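Local coordinates for protein L-threonine 3-dehydrogenase (Clostridioides difficile, PDB 7OL1) that probably oxidises the C3 hydroxyl of L-threonine with NAD+ to give 2-amino-3-ketobutyrate, at residues A[253-266]-A[303-317]. Numbering follows the deposited sequence.
Sequences KLIHRNAFNITAMS and SLDSSSAVKEWNFKF
In this NAD(P)-dependent epimerase/dehydratase fold the short helix 307-313 packs, through E312 and W313, against H256 and F260 of strand 260-261 and the loop leading into it, the strand itself pairing in parallel with strand 184-194 of the large sheet. E312 binds the loop through both carboxylate oxygens. E312 OE1 accepts, through its syn lone pair, from the backbone N of H256 at 3.0 Å; the backbone N of I255 lies so close to the same oxygen that its bond is doubtful. E312 OE2 also uses its syn side, taking H256 ND1 at 2.7 Å in the imidazole plane, although ring and carboxylate planes are turned 36° apart. The E312 chain runs extended beyond CG (chi2 -180°), which carries the carboxylate to the loop and past the edge of the F260 ring. On one face of that ring, W313 NE1 sits centrally, 3.2 Å from F260 CD2, in an edge-to-face pair with planes at 76°. I262 CG2 stands over the face of F315, 3.8 Å from the ring centroid, while T263 O lies at the edge of the same ring, 3.2 Å from F315 CE2. Further along, A264 CA makes a CH-pi contact over one face of F317, 3.9 Å from the ring centroid. N261 ND2 gives a weak hydrogen bond to D305 O, while N261 OD1 accepts from R189. H256 NE2 bonds D154, so both imidazole nitrogens face carboxylates, an environment that would probably favour a protonated ring and strengthen its attraction to E312.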
loop_
_atom_site.group_PDB
_atom_site.type_symbol
_atom_site.label_atom_id
_atom_site.label_comp_id
_atom_site.label_asym_id
_atom_site.label_seq_id
_atom_site.Cartn_x
_atom_site.Cartn_y
_atom_site.Cartn_z
ATOM N N LYS A 253 -20.333 10.623 -11.307
ATOM C CA LYS A 253 -20.986 9.421 -10.707
ATOM C C LYS A 253 -19.933 8.460 -10.133
ATOM O O LYS A 253 -20.308 7.325 -9.743
ATOM C CB LYS A 253 -21.861 8.705 -11.741
ATOM C CG LYS A 253 -22.755 9.622 -12.568
ATOM C CD LYS A 253 -24.177 9.153 -12.721
ATOM C CE LYS A 253 -25.155 10.102 -12.058
ATOM N NZ LYS A 253 -26.454 9.431 -11.823
ATOM N N LEU A 254 -18.662 8.868 -10.089
ATOM C CA LEU A 254 -17.546 7.992 -9.623
ATOM C C LEU A 254 -17.397 8.147 -8.112
ATOM O O LEU A 254 -17.055 9.237 -7.669
ATOM C CB LEU A 254 -16.250 8.366 -10.343
ATOM C CG LEU A 254 -16.196 7.984 -11.817
ATOM C CD1 LEU A 254 -14.895 8.447 -12.449
ATOM C CD2 LEU A 254 -16.379 6.483 -12.009
ATOM N N ILE A 255 -17.701 7.119 -7.341
ATOM C CA ILE A 255 -17.514 7.209 -5.872
ATOM C C ILE A 255 -16.133 6.634 -5.559
ATOM O O ILE A 255 -15.388 7.277 -4.808
ATOM C CB ILE A 255 -18.663 6.504 -5.125
ATOM C CG1 ILE A 255 -19.957 7.322 -5.239
ATOM C CG2 ILE A 255 -18.273 6.229 -3.672
ATOM C CD1 ILE A 255 -21.167 6.521 -5.687
ATOM N N HIS A 256 -15.869 5.451 -6.099
ATOM C CA HIS A 256 -14.545 4.791 -6.214
ATOM C C HIS A 256 -13.813 5.224 -7.499
ATOM O O HIS A 256 -14.445 5.739 -8.445
ATOM C CB HIS A 256 -14.746 3.276 -6.201
ATOM C CG HIS A 256 -15.586 2.801 -5.065
ATOM N ND1 HIS A 256 -16.947 2.698 -5.159
ATOM C CD2 HIS A 256 -15.262 2.439 -3.808
ATOM C CE1 HIS A 256 -17.424 2.261 -4.018
ATOM N NE2 HIS A 256 -16.415 2.106 -3.169
ATOM N N ARG A 257 -12.502 5.018 -7.531
ATOM C CA ARG A 257 -11.652 5.401 -8.685
ATOM C C ARG A 257 -10.604 4.305 -8.880
ATOM O O ARG A 257 -10.617 3.666 -9.964
ATOM C CB ARG A 257 -11.077 6.803 -8.470
ATOM C CG ARG A 257 -11.950 7.924 -9.026
ATOM C CD ARG A 257 -11.460 9.346 -8.760
ATOM N NE ARG A 257 -11.368 10.013 -10.054
ATOM C CZ ARG A 257 -12.200 10.934 -10.463
ATOM N NH1 ARG A 257 -13.165 11.343 -9.664
ATOM N NH2 ARG A 257 -12.067 11.469 -11.653
ATOM N N ASN A 258 -9.757 4.037 -7.877
ATOM C CA ASN A 258 -8.624 3.094 -8.069
ATOM C C ASN A 258 -8.730 2.011 -7.013
ATOM O O ASN A 258 -8.414 2.285 -5.857
ATOM C CB ASN A 258 -7.267 3.826 -8.030
ATOM C CG ASN A 258 -7.087 4.855 -9.134
ATOM O OD1 ASN A 258 -6.723 4.489 -10.263
ATOM N ND2 ASN A 258 -7.318 6.130 -8.814
ATOM N N ALA A 259 -9.198 0.810 -7.373
ATOM C CA ALA A 259 -9.705 0.440 -8.685
ATOM C C ALA A 259 -10.952 -0.444 -8.548
ATOM O O ALA A 259 -11.078 -1.186 -7.549
ATOM C CB ALA A 259 -8.651 -0.335 -9.441
ATOM N N PHE A 260 -11.758 -0.484 -9.601
ATOM C CA PHE A 260 -13.110 -1.089 -9.605
ATOM C C PHE A 260 -12.975 -2.574 -9.852
ATOM O O PHE A 260 -12.354 -2.895 -10.849
ATOM C CB PHE A 260 -13.968 -0.514 -10.726
ATOM C CG PHE A 260 -14.538 0.853 -10.470
ATOM C CD1 PHE A 260 -15.753 0.994 -9.835
ATOM C CD2 PHE A 260 -13.925 1.994 -10.945
ATOM C CE1 PHE A 260 -16.318 2.247 -9.629
ATOM C CE2 PHE A 260 -14.483 3.248 -10.730
ATOM C CZ PHE A 260 -15.671 3.378 -10.057
ATOM N N ASN A 261 -13.568 -3.419 -9.008
ATOM C CA ASN A 261 -13.797 -4.846 -9.334
ATOM C C ASN A 261 -14.564 -4.932 -10.650
ATOM O O ASN A 261 -15.576 -4.188 -10.826
ATOM C CB ASN A 261 -14.681 -5.565 -8.335
ATOM C CG ASN A 261 -14.065 -5.743 -6.981
ATOM O OD1 ASN A 261 -12.853 -5.624 -6.827
ATOM N ND2 ASN A 261 -14.920 -6.045 -6.016
ATOM N N ILE A 262 -14.128 -5.813 -11.535
ATOM C CA ILE A 262 -14.945 -6.165 -12.715
ATOM C C ILE A 262 -14.799 -7.658 -12.896
ATOM O O ILE A 262 -13.814 -8.222 -12.417
ATOM C CB ILE A 262 -14.540 -5.391 -13.976
ATOM C CG1 ILE A 262 -13.086 -5.633 -14.361
ATOM C CG2 ILE A 262 -14.814 -3.915 -13.838
ATOM C CD1 ILE A 262 -12.764 -5.138 -15.770
ATOM N N THR A 263 -15.792 -8.264 -13.520
ATOM C CA THR A 263 -15.781 -9.708 -13.835
ATOM C C THR A 263 -16.941 -9.993 -14.784
ATOM O O THR A 263 -17.854 -9.117 -14.908
ATOM C CB THR A 263 -15.829 -10.551 -12.565
ATOM O OG1 THR A 263 -15.545 -11.895 -12.956
ATOM C CG2 THR A 263 -17.166 -10.413 -11.877
ATOM N N ALA A 264 -16.829 -11.127 -15.476
ATOM C CA ALA A 264 -17.783 -11.615 -16.492
ATOM C C ALA A 264 -18.244 -13.027 -16.139
ATOM O O ALA A 264 -19.309 -13.419 -16.627
ATOM C CB ALA A 264 -17.113 -11.603 -17.843
ATOM N N MET A 265 -17.448 -13.754 -15.346
ATOM C CA MET A 265 -17.636 -15.200 -15.077
ATOM C C MET A 265 -16.673 -15.653 -13.964
ATOM O O MET A 265 -15.671 -14.969 -13.755
ATOM C CB MET A 265 -17.483 -16.043 -16.363
ATOM C CG MET A 265 -16.205 -15.852 -17.184
ATOM S SD MET A 265 -16.246 -16.456 -18.951
ATOM C CE MET A 265 -17.187 -15.153 -19.730
ATOM N N SER A 266 -17.079 -16.672 -13.193
ATOM C CA SER A 266 -16.241 -17.587 -12.373
ATOM C C SER A 266 -16.403 -19.004 -12.923
ATOM O O SER A 266 -17.519 -19.339 -13.331
ATOM C CB SER A 266 -16.619 -17.587 -10.914
ATOM O OG SER A 266 -16.854 -16.270 -10.451
ATOM N N SER A 303 -15.056 -15.226 -6.771
ATOM C CA SER A 303 -15.930 -14.307 -7.555
ATOM C C SER A 303 -15.977 -12.933 -6.883
ATOM O O SER A 303 -15.990 -12.884 -5.641
ATOM C CB SER A 303 -17.317 -14.888 -7.723
ATOM O OG SER A 303 -18.074 -14.737 -6.533
ATOM N N LEU A 304 -16.002 -11.858 -7.669
ATOM C CA LEU A 304 -16.000 -10.470 -7.139
ATOM C C LEU A 304 -17.361 -9.859 -7.433
ATOM O O LEU A 304 -18.046 -10.330 -8.392
ATOM C CB LEU A 304 -14.933 -9.583 -7.805
ATOM C CG LEU A 304 -13.501 -10.107 -7.942
ATOM C CD1 LEU A 304 -12.790 -9.367 -9.066
ATOM C CD2 LEU A 304 -12.719 -9.959 -6.645
ATOM N N ASP A 305 -17.649 -8.762 -6.735
ATOM C CA ASP A 305 -18.887 -7.979 -6.907
ATOM C C ASP A 305 -18.595 -6.723 -7.737
ATOM O O ASP A 305 -18.144 -5.718 -7.160
ATOM C CB ASP A 305 -19.505 -7.704 -5.524
ATOM C CG ASP A 305 -20.821 -6.950 -5.565
ATOM O OD1 ASP A 305 -21.385 -6.824 -6.675
ATOM O OD2 ASP A 305 -21.247 -6.455 -4.509
ATOM N N SER A 306 -19.009 -6.739 -9.006
ATOM C CA SER A 306 -18.911 -5.612 -9.976
ATOM C C SER A 306 -19.939 -4.499 -9.733
ATOM O O SER A 306 -19.997 -3.541 -10.562
ATOM C CB SER A 306 -19.032 -6.104 -11.404
ATOM O OG SER A 306 -19.331 -7.494 -11.491
ATOM N N SER A 307 -20.728 -4.548 -8.666
ATOM C CA SER A 307 -21.876 -3.607 -8.513
ATOM C C SER A 307 -21.383 -2.161 -8.611
ATOM O O SER A 307 -21.947 -1.402 -9.430
ATOM C CB SER A 307 -22.655 -3.796 -7.225
ATOM O OG SER A 307 -23.156 -5.109 -7.112
ATOM N N SER A 308 -20.390 -1.759 -7.810
ATOM C CA SER A 308 -19.956 -0.333 -7.810
ATOM C C SER A 308 -19.673 0.054 -9.267
ATOM O O SER A 308 -20.154 1.141 -9.700
ATOM C CB SER A 308 -18.787 -0.075 -6.917
ATOM O OG SER A 308 -18.983 -0.640 -5.634
ATOM N N ALA A 309 -18.991 -0.841 -10.005
ATOM C CA ALA A 309 -18.593 -0.627 -11.412
ATOM C C ALA A 309 -19.864 -0.383 -12.209
ATOM O O ALA A 309 -19.952 0.697 -12.874
ATOM C CB ALA A 309 -17.815 -1.797 -11.961
ATOM N N VAL A 310 -20.827 -1.309 -12.075
ATOM C CA VAL A 310 -22.146 -1.210 -12.770
ATOM C C VAL A 310 -22.853 0.071 -12.336
ATOM O O VAL A 310 -23.299 0.824 -13.204
ATOM C CB VAL A 310 -23.084 -2.403 -12.560
ATOM C CG1 VAL A 310 -24.324 -2.188 -13.416
ATOM C CG2 VAL A 310 -22.435 -3.757 -12.868
ATOM N N LYS A 311 -22.899 0.369 -11.050
ATOM C CA LYS A 311 -23.673 1.560 -10.609
ATOM C C LYS A 311 -22.999 2.840 -11.114
ATOM O O LYS A 311 -23.728 3.750 -11.467
ATOM C CB LYS A 311 -23.930 1.547 -9.093
ATOM C CG LYS A 311 -24.901 0.468 -8.614
ATOM C CD LYS A 311 -25.191 0.503 -7.119
ATOM C CE LYS A 311 -25.296 -0.892 -6.536
ATOM N NZ LYS A 311 -25.070 -0.915 -5.069
ATOM N N GLU A 312 -21.666 2.929 -11.165
ATOM C CA GLU A 312 -20.968 4.249 -11.215
ATOM C C GLU A 312 -20.607 4.652 -12.656
ATOM O O GLU A 312 -20.459 5.864 -12.917
ATOM C CB GLU A 312 -19.761 4.199 -10.287
ATOM C CG GLU A 312 -20.119 4.001 -8.826
ATOM C CD GLU A 312 -18.926 3.957 -7.885
ATOM O OE1 GLU A 312 -18.025 4.834 -8.024
ATOM O OE2 GLU A 312 -18.903 3.058 -7.019
ATOM N N TRP A 313 -20.429 3.698 -13.567
ATOM C CA TRP A 313 -19.991 3.985 -14.964
ATOM C C TRP A 313 -20.511 2.903 -15.912
ATOM O O TRP A 313 -20.058 2.859 -17.066
ATOM C CB TRP A 313 -18.452 4.140 -15.063
ATOM C CG TRP A 313 -17.619 3.046 -14.458
ATOM C CD1 TRP A 313 -17.192 2.952 -13.154
ATOM C CD2 TRP A 313 -17.050 1.914 -15.135
ATOM N NE1 TRP A 313 -16.428 1.821 -12.972
ATOM C CE2 TRP A 313 -16.328 1.167 -14.177
ATOM C CE3 TRP A 313 -17.065 1.461 -16.447
ATOM C CZ2 TRP A 313 -15.657 -0.009 -14.497
ATOM C CZ3 TRP A 313 -16.366 0.311 -16.772
ATOM C CH2 TRP A 313 -15.680 -0.417 -15.807
ATOM N N ASN A 314 -21.443 2.074 -15.446
ATOM C CA ASN A 314 -22.251 1.199 -16.324
ATOM C C ASN A 314 -21.333 0.151 -16.961
ATOM O O ASN A 314 -21.442 -0.117 -18.185
ATOM C CB ASN A 314 -23.031 2.032 -17.343
ATOM C CG ASN A 314 -24.044 1.199 -18.097
ATOM O OD1 ASN A 314 -24.416 0.099 -17.674
ATOM N ND2 ASN A 314 -24.460 1.691 -19.247
ATOM N N PHE A 315 -20.469 -0.455 -16.154
ATOM C CA PHE A 315 -19.703 -1.651 -16.582
ATOM C C PHE A 315 -20.685 -2.622 -17.254
ATOM O O PHE A 315 -21.714 -2.979 -16.676
ATOM C CB PHE A 315 -18.939 -2.258 -15.407
ATOM C CG PHE A 315 -18.386 -3.633 -15.676
ATOM C CD1 PHE A 315 -17.393 -3.827 -16.619
ATOM C CD2 PHE A 315 -18.835 -4.728 -14.959
ATOM C CE1 PHE A 315 -16.855 -5.091 -16.834
ATOM C CE2 PHE A 315 -18.309 -5.995 -15.176
ATOM C CZ PHE A 315 -17.309 -6.175 -16.108
ATOM N N LYS A 316 -20.372 -3.002 -18.481
ATOM C CA LYS A 316 -21.169 -3.910 -19.333
ATOM C C LYS A 316 -20.232 -5.071 -19.650
ATOM O O LYS A 316 -19.136 -5.061 -19.129
ATOM C CB LYS A 316 -21.696 -3.040 -20.479
ATOM C CG LYS A 316 -22.450 -3.686 -21.648
ATOM C CD LYS A 316 -22.899 -2.635 -22.676
ATOM C CE LYS A 316 -22.890 -1.226 -22.089
ATOM N NZ LYS A 316 -23.461 -0.197 -22.987
ATOM N N PHE A 317 -20.692 -6.080 -20.375
ATOM C CA PHE A 317 -19.854 -7.187 -20.899
ATOM C C PHE A 317 -20.728 -8.136 -21.731
ATOM O O PHE A 317 -21.933 -8.176 -21.479
ATOM C CB PHE A 317 -19.138 -7.883 -19.748
ATOM C CG PHE A 317 -19.976 -8.845 -18.963
ATOM C CD1 PHE A 317 -20.092 -10.164 -19.374
ATOM C CD2 PHE A 317 -20.603 -8.445 -17.793
ATOM C CE1 PHE A 317 -20.809 -11.076 -18.612
ATOM C CE2 PHE A 317 -21.315 -9.359 -17.033
ATOM C CZ PHE A 317 -21.404 -10.673 -17.437
#